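Local structure of pumilio homolog 23 (Arabidopsis thaliana, 5WZJ) at residues M142-Y147 and K221-D226; G211-S216 and P252-C257. The protein binds RNA sequence-specifically through its pumilio repeats, recognises 18S rRNA, and probably regulates translation and mRNA stability by binding the 3'-UTRs of target mRNAs. One frame throughout, in Å; residues are numbered along the deposited sequence.

Contact 1 of 2, residues M142-Y147 and K221-D226; sequences MMCNCY and KYLQVD. With nucleotides of chain B.
Cys144 sits against both Asp226 and Leu223, and its thiol fills the corner between them. SG lies 3.7 Å from Leu223 CD2 and equally close to Asp226 CG, while Asp226 OD1 comes to 3.6 Å from Cys144 CA. Asp226 reaches this place with CG anti to the backbone N (chi1 180°). Behind Cys144, the Met143 methyl meets the other leucine branch, CE to CD1 of Leu223 at 4.1 Å, the two side chains crossing at about a right angle. One water ties the backbone to the carboxylate, donating to Cys144 O (2.5 Å) and to Asp226 OD2 (2.6 Å). Asp226 is the N-cap of helix 227-239, its OD1 accepting from Ser229 N. Asn145 plays the same part for helix 146-160, its OD1 taking a weak bond from Tyr147 N and a hydrogen bond from Gly148 N. Tyr147 follows this cap and faces the RNA, taking no part in the packing against 221-226. Its OH donates a very short bond (2.5 Å) to OP1 of G11 of chain B; that oxygen and O3' of G10 of chain B lie at the ring edge, in plane. A phenylalanine in place of Tyr147 would probably leave this phosphate oxygen without its hydroxyl donor. The contact joins the end of helix 140-144 in Pumilio 3 to the turn after helix 217-223 in Pumilio 4, neighbouring repeats of the right-handed superhelix that binds RNA.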
ATOM      1  N   MET A 142       2.860   8.151  25.698  1.00 16.41           N
ATOM      2  CA  MET A 142       2.574   6.867  25.052  1.00 15.71           C
ATOM      3  C   MET A 142       2.511   7.009  23.530  1.00 13.25           C
ATOM      4  O   MET A 142       3.002   6.139  22.796  1.00 14.82           O
ATOM      5  CB  MET A 142       1.261   6.299  25.594  1.00 13.63           C
ATOM      6  CG  MET A 142       0.981   4.867  25.152  1.00 15.32           C
ATOM      7  SD  MET A 142      -0.630   4.317  25.758  1.00 20.60           S
ATOM      8  CE  MET A 142      -0.768   2.698  25.001  1.00 25.12           C
ATOM      9  N   MET A 143       1.900   8.090  23.039  1.00 12.24           N
ATOM     10  CA  MET A 143       1.812   8.315  21.601  1.00 14.24           C
ATOM     11  C   MET A 143       3.189   8.436  20.980  1.00 19.56           C
ATOM     12  O   MET A 143       3.420   7.942  19.876  1.00 16.18           O
ATOM     13  CB  MET A 143       1.013   9.587  21.305  1.00 15.50           C
ATOM     14  CG  MET A 143      -0.450   9.506  21.707  1.00 19.23           C
ATOM     15  SD  MET A 143      -1.330  11.088  21.550  1.00 17.95           S
ATOM     16  CE  MET A 143      -1.369  11.309  19.778  1.00 12.49           C
ATOM     17  N   CYS A 144       4.114   9.098  21.673  1.00 16.84           N
ATOM     18  CA  CYS A 144       5.456   9.339  21.162  1.00 17.43           C
ATOM     19  C   CYS A 144       6.423   8.205  21.462  1.00 18.83           C
ATOM     20  O   CYS A 144       7.572   8.259  21.019  1.00 16.58           O
ATOM     21  CB  CYS A 144       6.001  10.649  21.738  1.00 17.35           C
ATOM     22  SG  CYS A 144       5.029  12.060  21.188  1.00 17.59           S
ATOM     23  N   ASN A 145       5.983   7.177  22.176  1.00 15.01           N
ATOM     24  CA  ASN A 145       6.867   6.101  22.611  1.00 15.10           C
ATOM     25  C   ASN A 145       6.949   5.045  21.514  1.00 16.48           C
ATOM     26  O   ASN A 145       5.924   4.658  20.950  1.00 16.65           O
ATOM     27  CB  ASN A 145       6.330   5.492  23.911  1.00 14.16           C
ATOM     28  CG  ASN A 145       7.179   4.347  24.410  1.00 19.85           C
ATOM     29  OD1 ASN A 145       6.917   3.177  24.107  1.00 18.34           O
ATOM     30  ND2 ASN A 145       8.208   4.677  25.172  1.00 18.81           N
ATOM     31  N   CYS A 146       8.168   4.574  21.205  1.00 15.99           N
ATOM     32  CA  CYS A 146       8.304   3.630  20.099  0.61 19.16           C
ATOM     33  C   CYS A 146       7.429   2.395  20.311  1.00 22.12           C
ATOM     34  O   CYS A 146       6.765   1.940  19.376  1.00 28.65           O
ATOM     35  CB  CYS A 146       9.774   3.247  19.878  0.61 25.09           C
ATOM     36  SG  CYS A 146      10.704   2.615  21.281  0.61 28.46           S
ATOM     37  N   TYR A 147       7.376   1.864  21.535  1.00 16.70           N
ATOM     38  CA  TYR A 147       6.547   0.680  21.767  1.00 16.23           C
ATOM     39  C   TYR A 147       5.079   1.053  21.957  1.00 15.03           C
ATOM     40  O   TYR A 147       4.193   0.405  21.390  1.00 16.27           O
ATOM     41  CB  TYR A 147       7.077  -0.107  22.976  1.00 13.60           C
ATOM     42  CG  TYR A 147       8.596  -0.234  22.966  1.00 19.79           C
ATOM     43  CD1 TYR A 147       9.233  -1.067  22.059  1.00 16.86           C
ATOM     44  CD2 TYR A 147       9.386   0.507  23.842  1.00 21.82           C
ATOM     45  CE1 TYR A 147      10.622  -1.177  22.029  1.00 20.02           C
ATOM     46  CE2 TYR A 147      10.774   0.403  23.828  1.00 16.54           C
ATOM     47  CZ  TYR A 147      11.381  -0.437  22.907  1.00 20.77           C
ATOM     48  OH  TYR A 147      12.751  -0.562  22.868  1.00 23.59           O
ATOM     49  N   LYS A 221       1.740  20.848  17.714  1.00 16.42           N
ATOM     50  CA  LYS A 221       2.777  21.198  16.745  1.00 14.92           C
ATOM     51  C   LYS A 221       3.926  20.199  16.779  1.00 18.18           C
ATOM     52  O   LYS A 221       4.551  19.923  15.745  1.00 16.09           O
ATOM     53  CB  LYS A 221       3.282  22.624  17.009  1.00 18.70           C
ATOM     54  CG  LYS A 221       4.298  23.171  15.978  1.00 25.85           C
ATOM     55  CD  LYS A 221       4.189  24.708  15.752  1.00 37.33           C
ATOM     56  CE  LYS A 221       4.726  25.530  16.943  1.00 45.82           C
ATOM     57  NZ  LYS A 221       4.442  27.029  16.921  1.00 33.72           N
ATOM     58  N   TYR A 222       4.204  19.614  17.943  1.00 19.34           N
ATOM     59  CA  TYR A 222       5.299  18.663  17.997  1.00 18.02           C
ATOM     60  C   TYR A 222       4.847  17.218  17.845  1.00 15.99           C
ATOM     61  O   TYR A 222       5.647  16.388  17.404  1.00 14.75           O
ATOM     62  CB  TYR A 222       6.115  18.907  19.275  1.00 21.45           C
ATOM     63  CG  TYR A 222       6.807  20.246  19.062  1.00 35.55           C
ATOM     64  CD1 TYR A 222       7.913  20.342  18.210  1.00 40.44           C
ATOM     65  CD2 TYR A 222       6.286  21.430  19.601  1.00 25.95           C
ATOM     66  CE1 TYR A 222       8.528  21.561  17.956  1.00 41.27           C
ATOM     67  CE2 TYR A 222       6.892  22.658  19.351  1.00 34.92           C
ATOM     68  CZ  TYR A 222       8.015  22.718  18.524  1.00 44.00           C
ATOM     69  OH  TYR A 222       8.629  23.931  18.271  1.00 41.35           O
ATOM     70  N   LEU A 223       3.576  16.906  18.119  1.00 13.30           N
ATOM     71  CA  LEU A 223       3.052  15.612  17.682  1.00 16.74           C
ATOM     72  C   LEU A 223       3.142  15.471  16.163  1.00 16.50           C
ATOM     73  O   LEU A 223       3.339  14.363  15.651  1.00 16.27           O
ATOM     74  CB  LEU A 223       1.605  15.439  18.159  1.00 12.68           C
ATOM     75  CG  LEU A 223       1.350  15.374  19.680  1.00 13.32           C
ATOM     76  CD1 LEU A 223      -0.139  15.209  19.956  1.00 15.25           C
ATOM     77  CD2 LEU A 223       2.138  14.255  20.374  1.00 12.69           C
ATOM     78  N   GLN A 224       3.011  16.591  15.437  1.00 13.44           N
ATOM     79  CA  GLN A 224       3.083  16.587  13.977  1.00 14.07           C
ATOM     80  C   GLN A 224       4.407  16.026  13.472  1.00 16.93           C
ATOM     81  O   GLN A 224       4.452  15.364  12.426  1.00 17.59           O
ATOM     82  CB  GLN A 224       2.904  18.019  13.444  1.00  9.96           C
ATOM     83  CG  GLN A 224       1.481  18.557  13.472  1.00 18.20           C
ATOM     84  CD  GLN A 224       1.410  19.993  12.975  1.00 19.94           C
ATOM     85  OE1 GLN A 224       2.434  20.615  12.692  1.00 16.50           O
ATOM     86  NE2 GLN A 224       0.205  20.527  12.877  1.00 13.72           N
ATOM     87  N   VAL A 225       5.502  16.303  14.183  1.00 15.75           N
ATOM     88  CA  VAL A 225       6.846  15.990  13.704  1.00 18.26           C
ATOM     89  C   VAL A 225       7.493  14.881  14.520  1.00 21.55           C
ATOM     90  O   VAL A 225       8.666  14.558  14.311  1.00 19.59           O
ATOM     91  CB  VAL A 225       7.747  17.244  13.668  1.00 19.06           C
ATOM     92  CG1 VAL A 225       7.186  18.285  12.681  1.00 20.38           C
ATOM     93  CG2 VAL A 225       7.887  17.851  15.062  1.00 20.82           C
ATOM     94  N   ASP A 226       6.764  14.278  15.440  1.00 16.76           N
ATOM     95  CA  ASP A 226       7.282  13.109  16.128  1.00 20.60           C
ATOM     96  C   ASP A 226       6.865  11.880  15.338  1.00 18.01           C
ATOM     97  O   ASP A 226       5.678  11.696  15.051  1.00 16.13           O
ATOM     98  CB  ASP A 226       6.762  13.024  17.562  1.00 18.23           C
ATOM     99  CG  ASP A 226       7.283  11.807  18.287  1.00 21.93           C
ATOM    100  OD1 ASP A 226       6.722  10.701  18.097  1.00 19.23           O
ATOM    101  OD2 ASP A 226       8.254  11.961  19.051  1.00 19.42           O
TER
ATOM    102  P     G B  11      13.970  -3.164  20.652  1.00 24.51           P
ATOM    103  OP1   G B  11      14.049  -1.767  21.146  1.00 27.78           O
ATOM    104  OP2   G B  11      15.040  -3.715  19.787  1.00 19.16           O
ATOM    105  O5'   G B  11      13.816  -4.038  21.963  1.00 29.25           O
ATOM    106  C5'   G B  11      14.069  -5.436  21.982  1.00 25.79           C
ATOM    107  C4'   G B  11      13.447  -6.040  23.219  1.00 21.06           C
ATOM    108  O4'   G B  11      12.059  -6.356  22.925  1.00 18.06           O
ATOM    109  C3'   G B  11      14.082  -7.333  23.728  1.00 24.54           C
ATOM    110  O3'   G B  11      13.927  -7.409  25.152  1.00 20.94           O
ATOM    111  C2'   G B  11      13.201  -8.392  23.096  1.00 21.87           C
ATOM    112  O2'   G B  11      13.229  -9.635  23.765  1.00 22.19           O
ATOM    113  C1'   G B  11      11.825  -7.721  23.184  1.00 19.00           C
ATOM    114  N9    G B  11      10.868  -8.256  22.213  1.00 21.00           N
ATOM    115  C8    G B  11      10.951  -8.203  20.833  1.00 17.02           C
ATOM    116  N7    G B  11       9.969  -8.843  20.238  1.00 18.28           N
ATOM    117  C5    G B  11       9.202  -9.354  21.285  1.00 17.11           C
ATOM    118  C6    G B  11       8.019 -10.134  21.267  1.00 16.38           C
ATOM    119  O6    G B  11       7.394 -10.544  20.286  1.00 20.11           O
ATOM    120  N1    G B  11       7.585 -10.449  22.559  1.00 16.05           N
ATOM    121  C2    G B  11       8.203 -10.044  23.724  1.00 16.09           C
ATOM    122  N2    G B  11       7.633 -10.430  24.883  1.00 15.07           N
ATOM    123  N3    G B  11       9.305  -9.310  23.755  1.00 14.86           N
ATOM    124  C4    G B  11       9.750  -9.010  22.513  1.00 20.17           C
ATOM    125  P     G B  10      12.614  -1.026  14.521  1.00 29.98           P
ATOM    126  OP1   G B  10      14.077  -0.850  14.509  1.00 32.79           O
ATOM    127  OP2   G B  10      11.932  -1.937  13.582  1.00 30.75           O
ATOM    128  O5'   G B  10      12.169  -1.519  15.972  1.00 32.45           O
ATOM    129  C5'   G B  10      12.483  -0.783  17.147  1.00 22.20           C
ATOM    130  C4'   G B  10      11.970  -1.499  18.376  1.00 24.07           C
ATOM    131  O4'   G B  10      10.516  -1.537  18.310  1.00 16.81           O
ATOM    132  C3'   G B  10      12.429  -2.957  18.516  1.00 23.44           C
ATOM    133  O3'   G B  10      12.558  -3.314  19.895  1.00 28.91           O
ATOM    134  C2'   G B  10      11.258  -3.728  17.933  1.00 23.16           C
ATOM    135  O2'   G B  10      11.138  -5.058  18.388  1.00 28.64           O
ATOM    136  C1'   G B  10      10.076  -2.874  18.389  1.00 15.39           C
ATOM    137  N9    G B  10       8.900  -3.086  17.547  1.00 20.27           N
ATOM    138  C8    G B  10       8.908  -3.193  16.167  1.00 19.71           C
ATOM    139  N7    G B  10       7.729  -3.475  15.690  1.00 18.63           N
ATOM    140  C5    G B  10       6.909  -3.580  16.810  1.00 20.00           C
ATOM    141  C6    G B  10       5.523  -3.855  16.906  1.00 21.45           C
ATOM    142  O6    G B  10       4.733  -4.076  15.990  1.00 18.77           O
ATOM    143  N1    G B  10       5.081  -3.861  18.224  1.00 17.56           N
ATOM    144  C2    G B  10       5.870  -3.619  19.321  1.00 18.41           C
ATOM    145  N2    G B  10       5.261  -3.657  20.523  1.00 17.68           N
ATOM    146  N3    G B  10       7.164  -3.359  19.239  1.00 17.14           N
ATOM    147  C4    G B  10       7.615  -3.358  17.968  1.00 17.11           C
TER
HETATM  148  O   HOH W   1       9.325   9.770  20.059  1.00 26.26           O

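Contact 2 of 2, residues G211-S216 and P252-C257; sequences GLLSCS and PLILRC
Leu213, near the end of helix 202-213, turns its CB toward 252-257 and packs on Leu253 and Ile254; the nearest backbones are those of Leu213 and Leu253, with CA atoms 6.9 Å apart. The tight part is the inner one. Leu213 CD2 touches Ile254 CG1 at 3.9 Å, both residues buried in a purely apolar contact, and the two side chains cross obliquely. Ile254 extends CG1 anti to its carbonyl carbon (chi1 -64°), which brings that branch to the leucine while CG2 stands anti to the backbone N. Met220 and Leu233 also pack on Leu213, and Leu237 and Leu289 on Ile254, so neighbouring helices close the core around the pair. The contact brings helix 202-213, where Pumilio 4 starts, against the end of helix 244-254, where it finishes, within the superhelix of pumilio repeats. The outer part is looser: Leu253, partly exposed, reaches Leu213 only through CD1, 4.2 Å from Leu213 CB. Past it the segments diverge. Exposed Ser214 is the centre of an inverse gamma turn with a weak Cys215 N to Leu213 O bond (3.1 Å), and Ser216, also exposed, caps helix 217-223 through OG to Asp219 N. The turn that follows Ile254 is buried instead, a Schellman motif ending helix 244-254: Cys257 N bonds to Pro252 O at 2.9 Å, Arg256 N to Leu253 O at 3.2 Å, and Arg256 has positive phi, while its NH2 forms a salt bridge with Glu276 OE2.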
ATOM      1  N   GLY A 211      -9.418  11.916  23.149  1.00 12.54           N
ATOM      2  CA  GLY A 211      -8.400  12.035  24.185  1.00 15.94           C
ATOM      3  C   GLY A 211      -7.001  12.216  23.619  1.00 19.23           C
ATOM      4  O   GLY A 211      -6.194  12.979  24.159  1.00 18.27           O
ATOM      5  N   LEU A 212      -6.691  11.524  22.518  1.00 15.02           N
ATOM      6  CA  LEU A 212      -5.367  11.676  21.925  1.00 20.16           C
ATOM      7  C   LEU A 212      -5.163  13.060  21.344  1.00 21.40           C
ATOM      8  O   LEU A 212      -4.015  13.477  21.153  1.00 21.85           O
ATOM      9  CB  LEU A 212      -5.136  10.644  20.816  1.00 14.78           C
ATOM     10  CG  LEU A 212      -5.291   9.172  21.225  1.00 18.28           C
ATOM     11  CD1 LEU A 212      -4.999   8.251  20.025  1.00 11.13           C
ATOM     12  CD2 LEU A 212      -4.398   8.825  22.408  1.00 12.83           C
ATOM     13  N   LEU A 213      -6.245  13.780  21.058  1.00 15.87           N
ATOM     14  CA  LEU A 213      -6.156  15.056  20.372  1.00 16.72           C
ATOM     15  C   LEU A 213      -6.392  16.248  21.282  1.00 17.51           C
ATOM     16  O   LEU A 213      -6.295  17.380  20.813  1.00 18.28           O
ATOM     17  CB  LEU A 213      -7.162  15.107  19.218  1.00 16.57           C
ATOM     18  CG  LEU A 213      -6.955  14.097  18.096  1.00 22.34           C
ATOM     19  CD1 LEU A 213      -8.061  14.253  17.066  1.00 22.13           C
ATOM     20  CD2 LEU A 213      -5.591  14.280  17.452  1.00 22.24           C
ATOM     21  N   SER A 214      -6.720  16.043  22.553  1.00 20.63           N
ATOM     22  CA  SER A 214      -7.067  17.174  23.417  1.00 31.28           C
ATOM     23  C   SER A 214      -5.833  17.665  24.170  1.00 31.83           C
ATOM     24  O   SER A 214      -5.745  17.623  25.392  1.00 48.51           O
ATOM     25  CB  SER A 214      -8.175  16.790  24.385  1.00 20.26           C
ATOM     26  OG  SER A 214      -7.697  15.763  25.198  1.00 24.93           O
ATOM     27  N   CYS A 215      -4.852  18.099  23.405  1.00 23.64           N
ATOM     28  CA  CYS A 215      -3.675  18.740  23.956  1.00 20.34           C
ATOM     29  C   CYS A 215      -3.629  20.161  23.410  1.00 20.65           C
ATOM     30  O   CYS A 215      -4.443  20.543  22.562  1.00 16.17           O
ATOM     31  CB  CYS A 215      -2.409  17.952  23.604  1.00 16.10           C
ATOM     32  SG  CYS A 215      -2.167  17.809  21.795  1.00 19.06           S
ATOM     33  N   SER A 216      -2.670  20.951  23.900  1.00 17.73           N
ATOM     34  CA  SER A 216      -2.556  22.331  23.454  1.00 17.20           C
ATOM     35  C   SER A 216      -2.147  22.378  21.988  1.00 17.76           C
ATOM     36  O   SER A 216      -1.624  21.408  21.443  1.00 15.47           O
ATOM     37  CB  SER A 216      -1.540  23.088  24.319  1.00 17.04           C
ATOM     38  OG  SER A 216      -0.222  22.611  24.093  1.00 15.65           O
ATOM     39  N   PRO A 252      -8.914  19.559  11.579  1.00 18.65           N
ATOM     40  CA  PRO A 252      -8.516  20.911  12.036  1.00 23.06           C
ATOM     41  C   PRO A 252      -7.753  20.919  13.350  1.00 21.85           C
ATOM     42  O   PRO A 252      -6.883  21.782  13.537  1.00 21.46           O
ATOM     43  CB  PRO A 252      -9.860  21.652  12.169  1.00 25.02           C
ATOM     44  CG  PRO A 252     -10.782  20.931  11.259  1.00 27.68           C
ATOM     45  CD  PRO A 252     -10.354  19.494  11.262  1.00 16.32           C
ATOM     46  N   LEU A 253      -8.051  19.994  14.270  1.00 18.08           N
ATOM     47  CA  LEU A 253      -7.250  19.881  15.491  1.00 17.64           C
ATOM     48  C   LEU A 253      -5.815  19.464  15.171  1.00 19.07           C
ATOM     49  O   LEU A 253      -4.855  20.063  15.666  1.00 18.07           O
ATOM     50  CB  LEU A 253      -7.898  18.889  16.470  1.00 19.82           C
ATOM     51  CG  LEU A 253      -9.270  19.235  17.059  1.00 26.02           C
ATOM     52  CD1 LEU A 253      -9.864  18.062  17.856  1.00 24.43           C
ATOM     53  CD2 LEU A 253      -9.194  20.480  17.932  1.00 28.07           C
ATOM     54  N   ILE A 254      -5.647  18.443  14.326  1.00 13.50           N
ATOM     55  CA  ILE A 254      -4.305  17.992  13.954  1.00 16.01           C
ATOM     56  C   ILE A 254      -3.521  19.102  13.264  1.00 13.74           C
ATOM     57  O   ILE A 254      -2.314  19.258  13.490  1.00 16.38           O
ATOM     58  CB  ILE A 254      -4.391  16.741  13.061  1.00 16.87           C
ATOM     59  CG1 ILE A 254      -5.012  15.574  13.856  1.00 19.09           C
ATOM     60  CG2 ILE A 254      -3.001  16.387  12.494  1.00 14.59           C
ATOM     61  CD1 ILE A 254      -5.218  14.321  13.026  1.00 17.15           C
ATOM     62  N   LEU A 255      -4.178  19.870  12.389  1.00 13.91           N
ATOM     63  CA  LEU A 255      -3.508  20.923  11.639  1.00 14.48           C
ATOM     64  C   LEU A 255      -3.414  22.236  12.404  1.00 13.28           C
ATOM     65  O   LEU A 255      -2.876  23.204  11.860  1.00 17.94           O
ATOM     66  CB  LEU A 255      -4.218  21.170  10.295  1.00 15.16           C
ATOM     67  CG  LEU A 255      -4.094  20.012   9.287  1.00 17.72           C
ATOM     68  CD1 LEU A 255      -4.796  20.336   7.973  1.00 12.66           C
ATOM     69  CD2 LEU A 255      -2.620  19.660   9.041  1.00 15.89           C
ATOM     70  N   ARG A 256      -3.943  22.291  13.626  1.00 16.74           N
ATOM     71  CA  ARG A 256      -3.903  23.483  14.486  1.00 18.15           C
ATOM     72  C   ARG A 256      -4.660  24.665  13.887  1.00 23.39           C
ATOM     73  O   ARG A 256      -4.270  25.819  14.077  1.00 19.28           O
ATOM     74  CB  ARG A 256      -2.454  23.888  14.807  1.00 17.04           C
ATOM     75  CG  ARG A 256      -1.681  22.783  15.549  1.00 13.04           C
ATOM     76  CD  ARG A 256      -0.188  23.039  15.592  1.00 16.25           C
ATOM     77  NE  ARG A 256       0.145  24.318  16.205  1.00 18.72           N
ATOM     78  CZ  ARG A 256       0.532  25.405  15.530  1.00 22.56           C
ATOM     79  NH1 ARG A 256       0.815  26.533  16.186  1.00 23.40           N
ATOM     80  NH2 ARG A 256       0.634  25.376  14.201  1.00 16.31           N
ATOM     81  N   CYS A 257      -5.753  24.438  13.159  1.00 18.13           N
ATOM     82  CA  CYS A 257      -6.425  25.586  12.568  1.00 25.45           C
ATOM     83  C   CYS A 257      -7.870  25.705  13.042  1.00 34.08           C
ATOM     84  O   CYS A 257      -8.736  26.229  12.338  1.00 37.42           O
ATOM     85  CB  CYS A 257      -6.319  25.572  11.044  1.00 33.33           C
ATOM     86  SG  CYS A 257      -6.729  24.088  10.208  1.00 37.56           S
TER

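From the N terminus the chain passes 142-147, 211-216, 221-226 and 252-257, so the two contacts cross: each opens before the other closes. Contact 1 closes a loop of 73 residues, part of it not modelled, and ties Pumilio 3 to Pumilio 4; contact 2 closes a shorter loop of 35 residues and draws the ends of Pumilio 4 together. Their centres lie about 13 Å apart, and helix 202-213 of contact 2 is followed directly in the chain by helix 217-223 of contact 1. They also touch: Gln224 NE2 is 2.9 Å from Ile254 O, a probable hydrogen bond, and Met143 SD packs against Leu212 O, so one repeat's closure abuts the junction with its neighbour.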